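Local coordinates for protein cellulase (Xanthomonas axonopodis pv. citri, PDB 4W7W) that probably hydrolyses beta-1,4-linked glucan chains of cellulose as a family 5 glycoside hydrolase, with cellopentaose bound on its (alpha/beta)8 barrel, at residues F55-F58 with A59-M63; A86-G89 with L90-S94; G169-T172 with A173-T177; D241-G244 with Q245-Q249; T252-L255 with R256-K259. One frame throughout, in Å; residues are numbered along the deposited sequence. Where two conformers were deposited one is given.

Contact 1. Residues F55-F58 with A59-M63; sequences FSYF and AGKGM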
loop_
_atom_site.group_PDB
_atom_site.type_symbol
_atom_site.label_atom_id
_atom_site.label_comp_id
_atom_site.label_asym_id
_atom_site.label_seq_id
_atom_site.Cartn_x
_atom_site.Cartn_y
_atom_site.Cartn_z
ATOM N N PHE A 55 15.597 -5.489 -4.334
ATOM C CA PHE A 55 15.506 -5.675 -2.889
ATOM C C PHE A 55 16.818 -5.299 -2.211
ATOM O O PHE A 55 16.828 -4.576 -1.218
ATOM C CB PHE A 55 15.115 -7.112 -2.538
ATOM C CG PHE A 55 13.726 -7.477 -2.968
ATOM C CD1 PHE A 55 13.486 -7.928 -4.261
ATOM C CD2 PHE A 55 12.652 -7.344 -2.108
ATOM C CE1 PHE A 55 12.200 -8.263 -4.661
ATOM C CE2 PHE A 55 11.374 -7.677 -2.513
ATOM C CZ PHE A 55 11.147 -8.121 -3.794
ATOM N N SER A 56 17.934 -5.788 -2.750
ATOM C CA SER A 56 19.218 -5.497 -2.117
ATOM C C SER A 56 19.590 -4.012 -2.221
ATOM O O SER A 56 20.151 -3.459 -1.286
ATOM C CB SER A 56 20.327 -6.400 -2.653
ATOM O OG SER A 56 20.431 -6.332 -4.046
ATOM N N TYR A 57 19.270 -3.371 -3.335
ATOM C CA TYR A 57 19.533 -1.939 -3.474
ATOM C C TYR A 57 18.804 -1.165 -2.382
ATOM O O TYR A 57 19.406 -0.346 -1.674
ATOM C CB TYR A 57 19.101 -1.416 -4.844
ATOM C CG TYR A 57 19.192 0.094 -4.903
ATOM C CD1 TYR A 57 20.406 0.731 -5.091
ATOM C CD2 TYR A 57 18.064 0.878 -4.706
ATOM C CE1 TYR A 57 20.487 2.111 -5.105
ATOM C CE2 TYR A 57 18.138 2.254 -4.715
ATOM C CZ TYR A 57 19.344 2.874 -4.915
ATOM O OH TYR A 57 19.369 4.258 -4.930
ATOM N N PHE A 58 17.515 -1.417 -2.214
ATOM C CA PHE A 58 16.771 -0.649 -1.215
ATOM C C PHE A 58 17.189 -1.002 0.204
ATOM O O PHE A 58 17.251 -0.132 1.054
ATOM C CB PHE A 58 15.256 -0.735 -1.477
ATOM C CG PHE A 58 14.871 0.018 -2.713
ATOM C CD1 PHE A 58 14.966 1.411 -2.714
ATOM C CD2 PHE A 58 14.558 -0.615 -3.910
ATOM C CE1 PHE A 58 14.728 2.137 -3.858
ATOM C CE2 PHE A 58 14.326 0.107 -5.062
ATOM C CZ PHE A 58 14.429 1.490 -5.043
ATOM N N ALA A 59 17.512 -2.268 0.461
ATOM C CA ALA A 59 18.054 -2.639 1.762
ATOM C C ALA A 59 19.325 -1.861 2.062
ATOM O O ALA A 59 19.540 -1.433 3.200
ATOM C CB ALA A 59 18.324 -4.119 1.840
ATOM N N GLY A 60 20.170 -1.680 1.054
ATOM C CA GLY A 60 21.421 -0.931 1.210
ATOM C C GLY A 60 21.224 0.536 1.519
ATOM O O GLY A 60 22.108 1.176 2.061
ATOM N N LYS A 61 20.047 1.066 1.208
ATOM C CA LYS A 61 19.664 2.425 1.573
ATOM C C LYS A 61 18.956 2.502 2.906
ATOM O O LYS A 61 18.507 3.586 3.281
ATOM C CB LYS A 61 18.771 3.015 0.491
ATOM C CG LYS A 61 19.458 3.152 -0.842
ATOM C CD LYS A 61 20.748 3.923 -0.668
ATOM C CE LYS A 61 21.321 4.393 -1.971
ATOM N NZ LYS A 61 22.548 5.183 -1.691
ATOM N N GLY A 62 18.844 1.376 3.615
ATOM C CA GLY A 62 18.246 1.368 4.946
ATOM C C GLY A 62 16.784 0.990 4.970
ATOM O O GLY A 62 16.156 1.035 6.021
ATOM N N MET A 63 16.246 0.588 3.838
ATOM C CA MET A 63 14.835 0.319 3.803
ATOM C C MET A 63 14.529 -1.119 4.093
ATOM O O MET A 63 15.054 -2.032 3.442
ATOM C CB MET A 63 14.298 0.747 2.487
ATOM C CG MET A 63 14.361 2.245 2.426
ATOM S SD MET A 63 13.939 2.723 0.784
ATOM C CE MET A 63 13.741 4.485 1.017
#
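Tyr57 and Lys61 touch where helix 52-60 runs out, while Phe58 and Met63 meet on its inner side, where a Schellman motif ends the helix. Lys61 crosses the phenol at a slant, CG 4.0 Å above the Tyr57 ring plane and displaced toward the rim, and CE ends 3.5 Å from Tyr57 OH. A bend at chi2 (-53°) turns the lysine toward the ring, and both polar ends then finish on one carboxylate, that of Asp321, the ammonium as a salt bridge and the phenol as a hydrogen bond. Inside, in the modelled conformer, Met63 SD lies 3.9 Å from Phe58 CD1, an oblique Met-aromatic contact that the second conformer makes less certain. Tyr57 CD2 stands over the centre of the Phe58 ring, so the phenylalanine is covered on that face by its chain neighbour. Val27 and Leu29 of strand 24-29 and Met325 of helix 325-328 complete the Phe58 pocket; Phe55, one turn earlier, packs on helix 85-100. This is the helix of the first beta-alpha-beta unit of the (alpha/beta)8 barrel, bedded against its own preceding strand. What positions Met63 is the backbone reversal. Gly62 takes a positive phi of 96°, and its N donates to Ala59 O at 2.9 Å as the inner bond of the Schellman pair. Phe58 O takes the outer bond, from Met63 N at 3.0 Å, and also a weak one from Lys61 N; Met63 CB rests 3.4 Å from that same Phe58 O.

Contact 2. Residues A86-G89 with L90-S94; sequences AQLG and LIKKS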
loop_
_atom_site.group_PDB
_atom_site.type_symbol
_atom_site.label_atom_id
_atom_site.label_comp_id
_atom_site.label_asym_id
_atom_site.label_seq_id
_atom_site.Cartn_x
_atom_site.Cartn_y
_atom_site.Cartn_z
ATOM N N ALA A 86 1.468 -20.207 -10.765
ATOM C CA ALA A 86 2.591 -19.434 -11.309
ATOM C C ALA A 86 2.657 -18.062 -10.657
ATOM O O ALA A 86 3.742 -17.607 -10.297
ATOM C CB ALA A 86 2.490 -19.296 -12.817
ATOM N N GLN A 87 1.509 -17.412 -10.473
ATOM C CA GLN A 87 1.511 -16.104 -9.855
ATOM C C GLN A 87 1.953 -16.186 -8.393
ATOM O O GLN A 87 2.733 -15.374 -7.919
ATOM C CB GLN A 87 0.149 -15.441 -9.971
ATOM C CG GLN A 87 0.186 -13.943 -9.732
ATOM C CD GLN A 87 0.755 -13.081 -10.855
ATOM O OE1 GLN A 87 0.993 -11.899 -10.640
ATOM N NE2 GLN A 87 0.925 -13.625 -12.041
ATOM N N LEU A 88 1.428 -17.188 -7.688
ATOM C CA LEU A 88 1.825 -17.406 -6.314
ATOM C C LEU A 88 3.328 -17.641 -6.232
ATOM O O LEU A 88 4.000 -17.158 -5.320
ATOM C CB LEU A 88 1.038 -18.573 -5.751
ATOM C CG LEU A 88 1.286 -18.914 -4.303
ATOM C CD1 LEU A 88 0.936 -17.727 -3.410
ATOM C CD2 LEU A 88 0.481 -20.156 -3.966
ATOM N N GLY A 89 3.862 -18.389 -7.187
ATOM C CA GLY A 89 5.288 -18.643 -7.214
ATOM C C GLY A 89 6.113 -17.379 -7.363
ATOM O O GLY A 89 7.153 -17.237 -6.742
ATOM N N LEU A 90 5.636 -16.450 -8.187
ATOM C CA LEU A 90 6.316 -15.175 -8.364
ATOM C C LEU A 90 6.319 -14.390 -7.066
ATOM O O LEU A 90 7.329 -13.782 -6.689
ATOM C CB LEU A 90 5.659 -14.382 -9.495
ATOM C CG LEU A 90 5.936 -14.955 -10.893
ATOM C CD1 LEU A 90 4.924 -14.452 -11.907
ATOM C CD2 LEU A 90 7.349 -14.618 -11.354
ATOM N N ILE A 91 5.179 -14.380 -6.359
ATOM C CA ILE A 91 5.097 -13.691 -5.076
ATOM C C ILE A 91 6.066 -14.340 -4.093
ATOM O O ILE A 91 6.788 -13.648 -3.385
ATOM C CB ILE A 91 3.653 -13.680 -4.539
ATOM C CG1 ILE A 91 2.750 -12.851 -5.463
ATOM C CG2 ILE A 91 3.605 -13.152 -3.124
ATOM C CD1 ILE A 91 1.267 -13.061 -5.254
ATOM N N LYS A 92 6.068 -15.667 -4.031
ATOM C CA LYS A 92 6.959 -16.372 -3.108
ATOM C C LYS A 92 8.431 -16.139 -3.427
ATOM O O LYS A 92 9.255 -16.080 -2.522
ATOM C CB LYS A 92 6.617 -17.871 -3.079
ATOM C CG LYS A 92 5.298 -18.122 -2.366
ATOM C CD LYS A 92 4.931 -19.580 -2.263
ATOM C CE LYS A 92 3.699 -19.732 -1.388
ATOM N NZ LYS A 92 3.418 -21.144 -1.036
ATOM N N LYS A 93 8.767 -15.976 -4.707
ATOM C CA LYS A 93 10.127 -15.652 -5.098
ATOM C C LYS A 93 10.521 -14.252 -4.607
ATOM O O LYS A 93 11.629 -14.050 -4.087
ATOM C CB LYS A 93 10.252 -15.785 -6.619
ATOM C CG LYS A 93 11.604 -15.462 -7.195
ATOM C CD LYS A 93 11.652 -15.783 -8.688
ATOM C CE LYS A 93 12.927 -15.299 -9.345
ATOM N NZ LYS A 93 12.777 -15.295 -10.822
ATOM N N SER A 94 9.619 -13.283 -4.733
ATOM C CA SER A 94 9.861 -11.968 -4.145
ATOM C C SER A 94 10.034 -12.046 -2.629
ATOM O O SER A 94 10.874 -11.349 -2.062
ATOM C CB SER A 94 8.735 -10.987 -4.493
ATOM O OG SER A 94 8.700 -10.708 -5.881
#
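Leu90 opens the second half of this helical stretch by bonding its N to Ala86 O and bringing CG to 3.5 Å from the same oxygen. Its CD1 reaches back 4.1 Å to Gln87 NE2, a loose touch at an amide whose polar atoms are occupied elsewhere: OE1 meets Tyr49 OH and NE2 meets Tyr47 OH. The Gln87 chain, bent at chi2 (75°), turns in toward that tyrosine pair. Ile91 comes next, on the buried side. Its N bonds to Gln87 O at 3.1 Å, and CG1, lying beside the backbone N, passes 3.5 Å from that carbonyl oxygen, so an apolar branch shields the bond. Farther out, Ile91 packs on Val75, Phe70 and Phe141. Helix 85-100 is one of the outer helices of the (alpha/beta)8 barrel, lying between strands 65-70 and 104-109, and each residue here repeats the regular i to i-4 bonding. Lys92 continues along the flank facing helix 127-141. Its extended chain runs back past Leu88, with CE 3.9 Å from Leu88 CG and about as close to both methyls, so the methylene rests against the fork of the leucine. Beyond it NZ forms a salt bridge with Glu140, while Leu88 itself leans on Glu140 and Phe141. Lys93, on the exposed face, leaves only its root near residues 86-89, CB lying 3.4 Å from Gly89 O, and then leads away. Ser94 turns inward to Tyr49, Pro50 and Leu68, and its N bonds to Leu90 O at 3.1 Å.

Contact 3. Residues G169-T172 with A173-T177; sequences GTIT and AIRKT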
loop_
_atom_site.group_PDB
_atom_site.type_symbol
_atom_site.label_atom_id
_atom_site.label_comp_id
_atom_site.label_asym_id
_atom_site.label_seq_id
_atom_site.Cartn_x
_atom_site.Cartn_y
_atom_site.Cartn_z
ATOM N N GLY A 169 -15.214 -8.412 6.904
ATOM C CA GLY A 169 -15.306 -9.790 6.445
ATOM C C GLY A 169 -13.944 -10.344 6.069
ATOM O O GLY A 169 -13.645 -11.513 6.307
ATOM N N THR A 170 -13.111 -9.503 5.491
ATOM C CA THR A 170 -11.785 -9.918 5.091
ATOM C C THR A 170 -10.868 -10.162 6.295
ATOM O O THR A 170 -10.150 -11.163 6.344
ATOM C CB THR A 170 -11.217 -8.849 4.162
ATOM O OG1 THR A 170 -12.040 -8.750 2.998
ATOM C CG2 THR A 170 -9.832 -9.212 3.711
ATOM N N ILE A 171 -10.884 -9.248 7.259
ATOM C CA ILE A 171 -10.120 -9.423 8.498
ATOM C C ILE A 171 -10.527 -10.726 9.176
ATOM O O ILE A 171 -9.688 -11.536 9.571
ATOM C CB ILE A 171 -10.333 -8.224 9.431
ATOM C CG1 ILE A 171 -9.681 -6.963 8.852
ATOM C CG2 ILE A 171 -9.817 -8.516 10.821
ATOM C CD1 ILE A 171 -10.235 -5.692 9.462
ATOM N N THR A 172 -11.823 -10.951 9.289
ATOM C CA THR A 172 -12.338 -12.152 9.925
ATOM C C THR A 172 -11.836 -13.392 9.199
ATOM O O THR A 172 -11.403 -14.361 9.832
ATOM C CB THR A 172 -13.866 -12.086 9.998
ATOM O OG1 THR A 172 -14.199 -11.018 10.890
ATOM C CG2 THR A 172 -14.481 -13.400 10.453
ATOM N N ALA A 173 -11.929 -13.382 7.876
ATOM C CA ALA A 173 -11.484 -14.518 7.071
ATOM C C ALA A 173 -10.008 -14.818 7.309
ATOM O O ALA A 173 -9.600 -15.984 7.431
ATOM C CB ALA A 173 -11.761 -14.281 5.601
ATOM N N ILE A 174 -9.189 -13.783 7.355
ATOM C CA ILE A 174 -7.766 -13.970 7.588
ATOM C C ILE A 174 -7.552 -14.581 8.971
ATOM O O ILE A 174 -6.796 -15.537 9.121
ATOM C CB ILE A 174 -7.008 -12.637 7.447
ATOM C CG1 ILE A 174 -6.995 -12.205 5.964
ATOM C CG2 ILE A 174 -5.595 -12.731 8.023
ATOM C CD1 ILE A 174 -6.612 -10.747 5.741
ATOM N N ARG A 175 -8.203 -14.040 9.992
ATOM C CA ARG A 175 -7.950 -14.537 11.341
ATOM C C ARG A 175 -8.450 -15.956 11.564
ATOM O O ARG A 175 -7.863 -16.690 12.345
ATOM C CB ARG A 175 -8.491 -13.560 12.379
ATOM C CG ARG A 175 -7.855 -12.178 12.329
ATOM C CD ARG A 175 -6.349 -12.252 12.497
ATOM N NE ARG A 175 -5.786 -10.915 12.583
ATOM C CZ ARG A 175 -4.610 -10.536 12.095
ATOM N NH1 ARG A 175 -3.807 -11.394 11.488
ATOM N NH2 ARG A 175 -4.273 -9.271 12.205
ATOM N N LYS A 176 -9.510 -16.353 10.857
ATOM C CA LYS A 176 -10.014 -17.717 10.962
ATOM C C LYS A 176 -8.959 -18.745 10.550
ATOM O O LYS A 176 -9.031 -19.879 10.997
ATOM C CB LYS A 176 -11.261 -17.904 10.100
ATOM C CG LYS A 176 -12.525 -17.315 10.696
ATOM C CD LYS A 176 -13.681 -17.397 9.726
ATOM C CE LYS A 176 -14.991 -16.963 10.374
ATOM N NZ LYS A 176 -16.058 -16.806 9.369
ATOM N N THR A 177 -7.999 -18.365 9.701
ATOM C CA THR A 177 -6.959 -19.301 9.281
ATOM C C THR A 177 -5.901 -19.519 10.350
ATOM O O THR A 177 -5.065 -20.415 10.208
ATOM C CB THR A 177 -6.220 -18.836 8.020
ATOM O OG1 THR A 177 -5.407 -17.693 8.331
ATOM C CG2 THR A 177 -7.177 -18.520 6.893
#
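Thr172 and Lys176 meet on the outer face of helix 160-176, one turn apart and at a slant. The threonine turns its methyl, not its hydroxyl, to the lysine: with CG2 opposite the backbone N, that methyl lies 3.6 Å from Lys176 CE, alongside the far end of the extended chain. OG1 is rotated the other way, back to Gln168 O. In the conformer modelled, Thr170 repeats the same rotamer (chi1 -62°) on the inward side, OG1 bonding to Ala166 O and CG2 facing Ile174 CD1 at 4.1 Å. Ile174 CG1 packs 3.3 Å from Thr170 O, screening the helical bond beside it. Ile171 and Ile174 rest on strand 183-186, and Ala173 on helix 127-141, as in the packing of an (alpha/beta)8 barrel, here after strand 147-150. Arg175 brings CG to 3.4 Å from Ile171 O before bending at chi2; its guanidinium forms a salt bridge with Asp214 and bonds the carbonyls of Ala179 and Asn181. At the end, Ile174 O takes two bonds from Thr177, the hydroxyl at 2.7 Å lying in the carbonyl plane. The hydroxyls of Thr170 and Thr172 bond to carbonyls of the preceding turn, so their methyls are the groups that meet Ile174 and Lys176.

Contact 4. Residues D241-G244 with Q245-Q249; sequences DSVG and QEKLQ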
loop_
_atom_site.group_PDB
_atom_site.type_symbol
_atom_site.label_atom_id
_atom_site.label_comp_id
_atom_site.label_asym_id
_atom_site.label_seq_id
_atom_site.Cartn_x
_atom_site.Cartn_y
_atom_site.Cartn_z
ATOM N N ASP A 241 5.084 24.105 0.728
ATOM C CA ASP A 241 6.204 23.423 1.370
ATOM C C ASP A 241 5.837 22.756 2.696
ATOM O O ASP A 241 6.692 22.174 3.331
ATOM C CB ASP A 241 7.432 24.338 1.499
ATOM C CG ASP A 241 7.210 25.546 2.362
ATOM O OD1 ASP A 241 6.250 25.552 3.153
ATOM O OD2 ASP A 241 8.032 26.498 2.258
ATOM N N SER A 242 4.563 22.815 3.089
ATOM C CA SER A 242 4.098 22.233 4.347
ATOM C C SER A 242 2.839 21.390 4.220
ATOM O O SER A 242 2.333 20.888 5.227
ATOM C CB SER A 242 3.856 23.339 5.363
ATOM O OG SER A 242 2.862 24.232 4.902
ATOM N N VAL A 243 2.344 21.220 3.002
ATOM C CA VAL A 243 1.027 20.608 2.820
ATOM C C VAL A 243 0.979 19.138 3.219
ATOM O O VAL A 243 -0.051 18.648 3.664
ATOM C CB VAL A 243 0.492 20.808 1.390
ATOM C CG1 VAL A 243 1.328 20.094 0.340
ATOM C CG2 VAL A 243 -0.969 20.424 1.286
ATOM N N GLY A 244 2.083 18.419 3.045
ATOM C CA GLY A 244 2.096 17.007 3.411
ATOM C C GLY A 244 1.801 16.765 4.873
ATOM O O GLY A 244 0.885 16.013 5.211
ATOM N N GLN A 245 2.578 17.389 5.756
ATOM C CA GLN A 245 2.328 17.227 7.190
ATOM C C GLN A 245 0.945 17.737 7.558
ATOM O O GLN A 245 0.254 17.111 8.359
ATOM C CB GLN A 245 3.435 17.814 8.071
ATOM C CG GLN A 245 3.573 19.322 8.045
ATOM C CD GLN A 245 2.647 20.056 8.998
ATOM O OE1 GLN A 245 2.003 19.460 9.867
ATOM N NE2 GLN A 245 2.594 21.371 8.850
ATOM N N GLU A 246 0.520 18.845 6.952
ATOM C CA GLU A 246 -0.812 19.370 7.219
ATOM C C GLU A 246 -1.917 18.342 6.969
ATOM O O GLU A 246 -2.815 18.182 7.787
ATOM C CB GLU A 246 -1.068 20.626 6.401
ATOM C CG GLU A 246 -0.254 21.802 6.916
ATOM C CD GLU A 246 -0.151 22.966 5.952
ATOM O OE1 GLU A 246 -0.839 22.936 4.909
ATOM O OE2 GLU A 246 0.618 23.915 6.255
ATOM N N LYS A 247 -1.825 17.651 5.844
ATOM C CA LYS A 247 -2.851 16.709 5.446
ATOM C C LYS A 247 -2.811 15.408 6.228
ATOM O O LYS A 247 -3.801 14.668 6.221
ATOM C CB LYS A 247 -2.760 16.441 3.945
ATOM C CG LYS A 247 -3.070 17.650 3.069
ATOM C CD LYS A 247 -4.410 18.300 3.371
ATOM C CE LYS A 247 -4.597 19.572 2.583
ATOM N NZ LYS A 247 -5.917 20.210 2.865
ATOM N N LEU A 248 -1.717 15.128 6.927
ATOM C CA LEU A 248 -1.644 13.954 7.799
ATOM C C LEU A 248 -2.220 14.184 9.190
ATOM O O LEU A 248 -2.471 13.218 9.902
ATOM C CB LEU A 248 -0.191 13.502 7.950
ATOM C CG LEU A 248 0.525 13.033 6.672
ATOM C CD1 LEU A 248 1.902 12.523 7.031
ATOM C CD2 LEU A 248 -0.255 11.955 5.935
ATOM N N GLN A 249 -2.431 15.436 9.593
ATOM C CA GLN A 249 -2.764 15.722 10.990
ATOM C C GLN A 249 -4.086 15.105 11.442
ATOM O O GLN A 249 -4.158 14.557 12.536
ATOM C CB GLN A 249 -2.784 17.231 11.277
ATOM C CG GLN A 249 -1.410 17.833 11.269
ATOM C CD GLN A 249 -1.393 19.228 11.839
ATOM O OE1 GLN A 249 -2.273 19.615 12.622
ATOM N NE2 GLN A 249 -0.386 19.971 11.491
#
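Ser242 OG donates to Glu246 OE2 at 2.6 Å, a short bond that ties the residue just before the helix to its first turn. The hydroxyl meets the carboxylate from above, 56° out of its plane, while Ser242 O takes the N-H of Glu246 at 3.2 Å within the carbonyl plane. Serine and glutamate are thereby joined twice, although Glu246 is exposed, and the glutamate CG is pressed to 3.2 Å from Ser242 O. Ser242 occupies the N-cap of helix 243-258, yet its side chain makes no capping bond; the carboxylate placed at this helix start would probably gain from the dipole. Toward the barrel the packing is apolar: Val243 CG2 lies 3.9 Å from both CG and CE of Lys247, whose chain is bent at chi2. This helix lies between strands 219-226 and 262-268 of the (alpha/beta)8 fold, and Lys247 leads from it toward the glycan site, with NZ making a weak bond to Tyr231 OH and the chain touching His194. Leu248, also buried, leans on Tyr285 and Met286 of helix 273-288. Elsewhere the grip is looser. Gly244 O receives only weak bonds, from Lys247 N and Leu248 N. Gln245, its CG turned into the crowded position between N and the carbonyl carbon (chi1 67°), brings that CG to 3.5 Å from Ser242 O. Gln249 NE2 donates to Gln245 OE1 at 2.9 Å, in the carbonyl plane and on a lone pair, a bond inside 245-249.

Contact 5. Residues T252-L255 with R256-K259; sequences TSWL and RENK
Arg256 lies alongside Thr252, the two side chains pointing the same way, and NH2 comes within 4.1 Å of Thr252 CG2. A bend at chi3 (-81°) carries the guanidinium to Asp291, a salt bridge, and to Asn289. Trp254, by contrast, is buried, and its ring is approached from above by Asn258: ND2 sits 3.2 Å above one face, near the NE1 side, with amide and ring planes 46° apart. NE1 and ND2 are both donors, so they make no bond to each other; NE1 goes to Glu210. ND2 instead bonds to Trp254 O at 3.0 Å, with that oxygen close to the asparagine amide plane, while Asn258 N donates to the same oxygen from the opposite face of its plane. Two bonds therefore grip this carbonyl near the C-terminal end of helix 243-258, which leads on to strand 262-268 of the (alpha/beta)8 barrel. Lys259 reverses the chain in a Schellman motif with positive phi (58°), its N bonding to Arg256 O at 3.3 Å. Leu255 sends its side chain inward onto Val292; its carbonyl receives a weak bond from Asn258 N. Across the helix, Ser253 OG donates to Glu257 OE2 at 2.7 Å on the anti side of the carboxylate, and that oxygen also forms a salt bridge with Arg197. Glu257 CG is packed 3.1 Å from Ser253 O.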
loop_
_atom_site.group_PDB
_atom_site.type_symbol
_atom_site.label_atom_id
_atom_site.label_comp_id
_atom_site.label_asym_id
_atom_site.label_seq_id
_atom_site.Cartn_x
_atom_site.Cartn_y
_atom_site.Cartn_z
ATOM N N THR A 252 -3.779 11.378 11.757
ATOM C CA THR A 252 -2.919 11.073 12.894
ATOM C C THR A 252 -3.696 11.198 14.203
ATOM O O THR A 252 -3.608 10.338 15.088
ATOM C CB THR A 252 -1.699 12.008 12.882
ATOM O OG1 THR A 252 -0.954 11.787 11.681
ATOM C CG2 THR A 252 -0.793 11.794 14.067
ATOM N N SER A 253 -4.494 12.260 14.321
ATOM C CA SER A 253 -5.285 12.432 15.530
ATOM C C SER A 253 -6.303 11.299 15.692
ATOM O O SER A 253 -6.510 10.797 16.787
ATOM C CB SER A 253 -6.007 13.779 15.541
ATOM O OG SER A 253 -6.532 14.060 16.824
ATOM N N TRP A 254 -6.950 10.916 14.590
ATOM C CA TRP A 254 -7.921 9.824 14.628
ATOM C C TRP A 254 -7.270 8.536 15.130
ATOM O O TRP A 254 -7.847 7.814 15.940
ATOM C CB TRP A 254 -8.533 9.634 13.251
ATOM C CG TRP A 254 -9.542 8.545 13.200
ATOM C CD1 TRP A 254 -10.861 8.642 13.534
ATOM C CD2 TRP A 254 -9.325 7.182 12.811
ATOM N NE1 TRP A 254 -11.475 7.426 13.373
ATOM C CE2 TRP A 254 -10.558 6.518 12.917
ATOM C CE3 TRP A 254 -8.213 6.455 12.378
ATOM C CZ2 TRP A 254 -10.708 5.167 12.608
ATOM C CZ3 TRP A 254 -8.375 5.118 12.064
ATOM C CH2 TRP A 254 -9.608 4.494 12.175
ATOM N N LEU A 255 -6.063 8.243 14.646
ATOM C CA LEU A 255 -5.352 7.071 15.137
ATOM C C LEU A 255 -5.167 7.154 16.649
ATOM O O LEU A 255 -5.446 6.199 17.379
ATOM C CB LEU A 255 -3.973 6.957 14.481
ATOM C CG LEU A 255 -3.944 6.729 12.978
ATOM C CD1 LEU A 255 -2.507 6.896 12.485
ATOM C CD2 LEU A 255 -4.502 5.368 12.618
ATOM N N ARG A 256 -4.699 8.305 17.116
ATOM C CA ARG A 256 -4.426 8.474 18.527
ATOM C C ARG A 256 -5.710 8.362 19.363
ATOM O O ARG A 256 -5.715 7.701 20.408
ATOM C CB ARG A 256 -3.704 9.793 18.752
ATOM C CG ARG A 256 -2.914 9.850 20.033
ATOM C CD ARG A 256 -2.057 11.101 20.063
ATOM N NE ARG A 256 -0.824 10.939 19.299
ATOM C CZ ARG A 256 -0.317 11.822 18.460
ATOM N NH1 ARG A 256 -0.895 13.000 18.250
ATOM N NH2 ARG A 256 0.817 11.529 17.848
ATOM N N GLU A 257 -6.785 8.988 18.881
ATOM C CA GLU A 257 -8.089 8.962 19.563
ATOM C C GLU A 257 -8.610 7.549 19.748
ATOM O O GLU A 257 -9.239 7.241 20.751
ATOM C CB GLU A 257 -9.129 9.751 18.758
ATOM C CG GLU A 257 -8.862 11.237 18.680
ATOM C CD GLU A 257 -9.489 11.891 17.463
ATOM O OE1 GLU A 257 -10.487 11.344 16.940
ATOM O OE2 GLU A 257 -8.954 12.948 17.005
ATOM N N ASN A 258 -8.351 6.700 18.762
ATOM C CA ASN A 258 -8.890 5.355 18.715
ATOM C C ASN A 258 -7.898 4.287 19.110
ATOM O O ASN A 258 -8.223 3.097 19.046
ATOM C CB ASN A 258 -9.501 5.089 17.339
ATOM C CG ASN A 258 -10.759 5.889 17.132
ATOM O OD1 ASN A 258 -11.805 5.543 17.664
ATOM N ND2 ASN A 258 -10.655 7.005 16.429
ATOM N N LYS A 259 -6.712 4.712 19.562
ATOM C CA LYS A 259 -5.667 3.796 20.012
ATOM C C LYS A 259 -5.288 2.819 18.884
ATOM O O LYS A 259 -5.072 1.636 19.120
ATOM C CB LYS A 259 -6.098 3.024 21.284
ATOM C CG LYS A 259 -6.874 3.797 22.348
ATOM C CD LYS A 259 -6.125 5.028 22.844
ATOM C CE LYS A 259 -6.359 5.364 24.325
ATOM N NZ LYS A 259 -7.225 6.561 24.559
#

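In the fold
From the N terminus, contact 1 ends helix 52-60, contact 2 lies in helix 85-100, contact 3 near the end of helix 160-176, and contacts 4 and 5 at the start and end of helix 243-258, their centres about 17 Å apart. Each joins consecutive residues, so none closes a long loop; all run in series, neither nesting nor crossing. All lie on helices round the eight-stranded barrel; contacts 1, 3, 4 and 5 lie on the connections from 24-29 to 65-70, 147-150 to 183-186 and, for the last two, 219-226 to 262-268. Contacts 1 and 2 touch, Phe55 CZ lying 3.7 Å from Ser94 O. Contact 2 lies across the chain's centre from contacts 4 and 5.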